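Local atomic coordinates of hemolysin BL lytic component L1 (Bacillus cereus, PDB entry 7NMQ), a protein that serves as a lytic component of the hemolysin BL enterotoxin, probably acting with its partner components to form pores in target-cell membranes. Residues A[26-31]-A[67-72]. Residues are numbered along the deposited sequence; the frame is centred on the assembly and turned at random. Where two conformers were deposited one is given.
Sequences LYAKTM and NYWLDT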
loop_
_atom_site.group_PDB
_atom_site.type_symbol
_atom_site.label_atom_id
_atom_site.label_comp_id
_atom_site.label_asym_id
_atom_site.label_seq_id
_atom_site.Cartn_x
_atom_site.Cartn_y
_atom_site.Cartn_z
ATOM N N LEU A 26 4.123 6.455 -3.436
ATOM C CA LEU A 26 4.495 7.851 -3.099
ATOM C C LEU A 26 5.900 7.869 -2.491
ATOM O O LEU A 26 6.765 8.617 -2.964
ATOM C CB LEU A 26 3.506 8.478 -2.113
ATOM C CG LEU A 26 2.194 8.998 -2.692
ATOM C CD1 LEU A 26 1.844 10.331 -2.057
ATOM C CD2 LEU A 26 2.268 9.132 -4.189
ATOM N N TYR A 27 6.113 7.088 -1.447
ATOM C CA TYR A 27 7.404 7.087 -0.735
ATOM C C TYR A 27 8.484 6.654 -1.713
ATOM O O TYR A 27 9.562 7.300 -1.759
ATOM C CB TYR A 27 7.385 6.109 0.440
ATOM C CG TYR A 27 6.580 6.551 1.623
ATOM C CD1 TYR A 27 6.451 7.883 1.971
ATOM C CD2 TYR A 27 5.960 5.606 2.448
ATOM C CE1 TYR A 27 5.686 8.278 3.064
ATOM C CE2 TYR A 27 5.201 5.995 3.541
ATOM C CZ TYR A 27 5.075 7.327 3.870
ATOM O OH TYR A 27 4.327 7.674 4.962
ATOM N N ALA A 28 8.273 5.613 -2.513
ATOM C CA ALA A 28 9.334 5.142 -3.431
ATOM C C ALA A 28 9.677 6.250 -4.422
ATOM O O ALA A 28 10.874 6.510 -4.722
ATOM C CB ALA A 28 8.878 3.892 -4.126
ATOM N N LYS A 29 8.671 6.882 -4.981
ATOM C CA LYS A 29 8.925 7.899 -6.015
ATOM C C LYS A 29 9.667 9.082 -5.379
ATOM O O LYS A 29 10.508 9.733 -6.036
ATOM C CB LYS A 29 7.610 8.297 -6.661
ATOM C CG LYS A 29 7.082 7.244 -7.609
ATOM C CD LYS A 29 5.628 7.421 -7.950
ATOM C CE LYS A 29 5.092 6.318 -8.839
ATOM N NZ LYS A 29 5.502 6.522 -10.251
ATOM N N THR A 30 9.346 9.407 -4.154
ATOM C CA THR A 30 9.967 10.524 -3.443
ATOM C C THR A 30 11.452 10.191 -3.228
ATOM O O THR A 30 12.346 11.033 -3.504
ATOM C CB THR A 30 9.252 10.868 -2.144
ATOM O OG1 THR A 30 7.878 11.112 -2.428
ATOM C CG2 THR A 30 9.877 12.098 -1.536
ATOM N N MET A 31 11.732 8.970 -2.768
ATOM C CA MET A 31 13.121 8.537 -2.514
ATOM C C MET A 31 13.932 8.636 -3.805
ATOM O O MET A 31 15.054 9.120 -3.750
ATOM C CB MET A 31 13.176 7.105 -1.986
ATOM C CG MET A 31 12.723 6.982 -0.555
ATOM S SD MET A 31 13.261 8.298 0.539
ATOM C CE MET A 31 15.005 7.913 0.616
ATOM N N ASN A 67 13.196 1.249 -6.239
ATOM C CA ASN A 67 12.961 0.636 -7.565
ATOM C C ASN A 67 12.564 -0.834 -7.404
ATOM O O ASN A 67 11.764 -1.314 -8.208
ATOM C CB ASN A 67 14.172 0.808 -8.475
ATOM C CG ASN A 67 14.201 2.187 -9.087
ATOM O OD1 ASN A 67 13.288 2.553 -9.820
ATOM N ND2 ASN A 67 15.161 2.993 -8.683
ATOM N N TYR A 68 13.024 -1.526 -6.369
ATOM C CA TYR A 68 12.623 -2.928 -6.133
ATOM C C TYR A 68 11.131 -2.923 -5.812
ATOM O O TYR A 68 10.409 -3.800 -6.314
ATOM C CB TYR A 68 13.351 -3.545 -4.943
ATOM C CG TYR A 68 13.043 -5.003 -4.756
ATOM C CD1 TYR A 68 13.740 -5.965 -5.456
ATOM C CD2 TYR A 68 12.036 -5.414 -3.883
ATOM C CE1 TYR A 68 13.445 -7.311 -5.286
ATOM C CE2 TYR A 68 11.763 -6.758 -3.673
ATOM C CZ TYR A 68 12.461 -7.703 -4.390
ATOM O OH TYR A 68 12.204 -9.028 -4.217
ATOM N N TRP A 69 10.667 -2.009 -4.974
ATOM C CA TRP A 69 9.204 -1.881 -4.710
ATOM C C TRP A 69 8.502 -1.758 -6.058
ATOM O O TRP A 69 7.532 -2.506 -6.337
ATOM C CB TRP A 69 8.847 -0.714 -3.777
ATOM C CG TRP A 69 7.397 -0.367 -3.901
ATOM C CD1 TRP A 69 6.843 0.676 -4.577
ATOM C CD2 TRP A 69 6.298 -1.197 -3.475
ATOM N NE1 TRP A 69 5.470 0.586 -4.558
ATOM C CE2 TRP A 69 5.109 -0.565 -3.908
ATOM C CE3 TRP A 69 6.227 -2.406 -2.777
ATOM C CZ2 TRP A 69 3.845 -1.076 -3.617
ATOM C CZ3 TRP A 69 4.973 -2.915 -2.523
ATOM C CH2 TRP A 69 3.815 -2.260 -2.921
ATOM N N LEU A 70 8.888 -0.779 -6.864
ATOM C CA LEU A 70 8.097 -0.430 -8.060
ATOM C C LEU A 70 8.153 -1.555 -9.086
ATOM O O LEU A 70 7.122 -1.783 -9.755
ATOM C CB LEU A 70 8.606 0.874 -8.679
ATOM C CG LEU A 70 8.441 2.153 -7.851
ATOM C CD1 LEU A 70 9.290 3.297 -8.440
ATOM C CD2 LEU A 70 6.974 2.558 -7.732
ATOM N N ASP A 71 9.269 -2.244 -9.228
ATOM C CA ASP A 71 9.481 -3.130 -10.381
ATOM C C ASP A 71 9.323 -4.605 -10.017
ATOM O O ASP A 71 9.085 -5.392 -10.937
ATOM C CB ASP A 71 10.838 -2.906 -11.019
ATOM C CG ASP A 71 11.045 -1.495 -11.553
ATOM O OD1 ASP A 71 10.039 -0.819 -11.855
ATOM O OD2 ASP A 71 12.199 -1.099 -11.694
ATOM N N THR A 72 9.492 -4.970 -8.752
ATOM C CA THR A 72 9.508 -6.395 -8.359
ATOM C C THR A 72 8.445 -6.678 -7.288
ATOM O O THR A 72 7.605 -7.575 -7.535
ATOM C CB THR A 72 10.909 -6.830 -7.937
ATOM O OG1 THR A 72 11.792 -6.513 -9.012
ATOM C CG2 THR A 72 10.974 -8.306 -7.594
#
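The indole of Trp69 meets Ala28 obliquely: the methyl carbon Ala28 CB stands 3.8 Å from Trp69 CD1, at the pyrrole end of the ring. A chi1 of 162° swings the indole away from its own backbone N and against the flank of helix 10-33, where NE1 donates a hydrogen bond to OD1 of Asp25, one turn before Ala28. That bond satisfies the buried indole N-H and fixes the rotation of the ring, while the Trp69 side chain as a whole also touches Met24 and, on its own helix, Lys74 and Ile77.

Leu70 closes on the same methyl by its branch point, with Leu70 CG 4.1 Å from Ala28 CB. It is chi1 (-66°), setting CG anti to the Leu70 carbonyl carbon, that brings the branch point up to this methyl. Separately, Leu70 CD2 lies 4.3 Å from Lys29 CE. Only the aliphatic part of the lysine is engaged here; its charged end makes a cation-pi contact with Phe363. No hydrogen bond joins the two segments, and their interface of 155 Å² is apolar, with Ala28 received between Trp69 and Leu70.

The short segment axes pass 9.4 Å apart with a signed crossing angle of -126°, and the nearest alpha carbons, Ala28 CA and Asn67 CA, are 7.1 Å apart. Side-chain packing between steeply inclined helices, plus one tryptophan-aspartate bond, thus joins helix 10-33 to the long helix 45-103 within the elongated helical bundle of the ClyA/HBL-like alpha-helical pore-forming toxins.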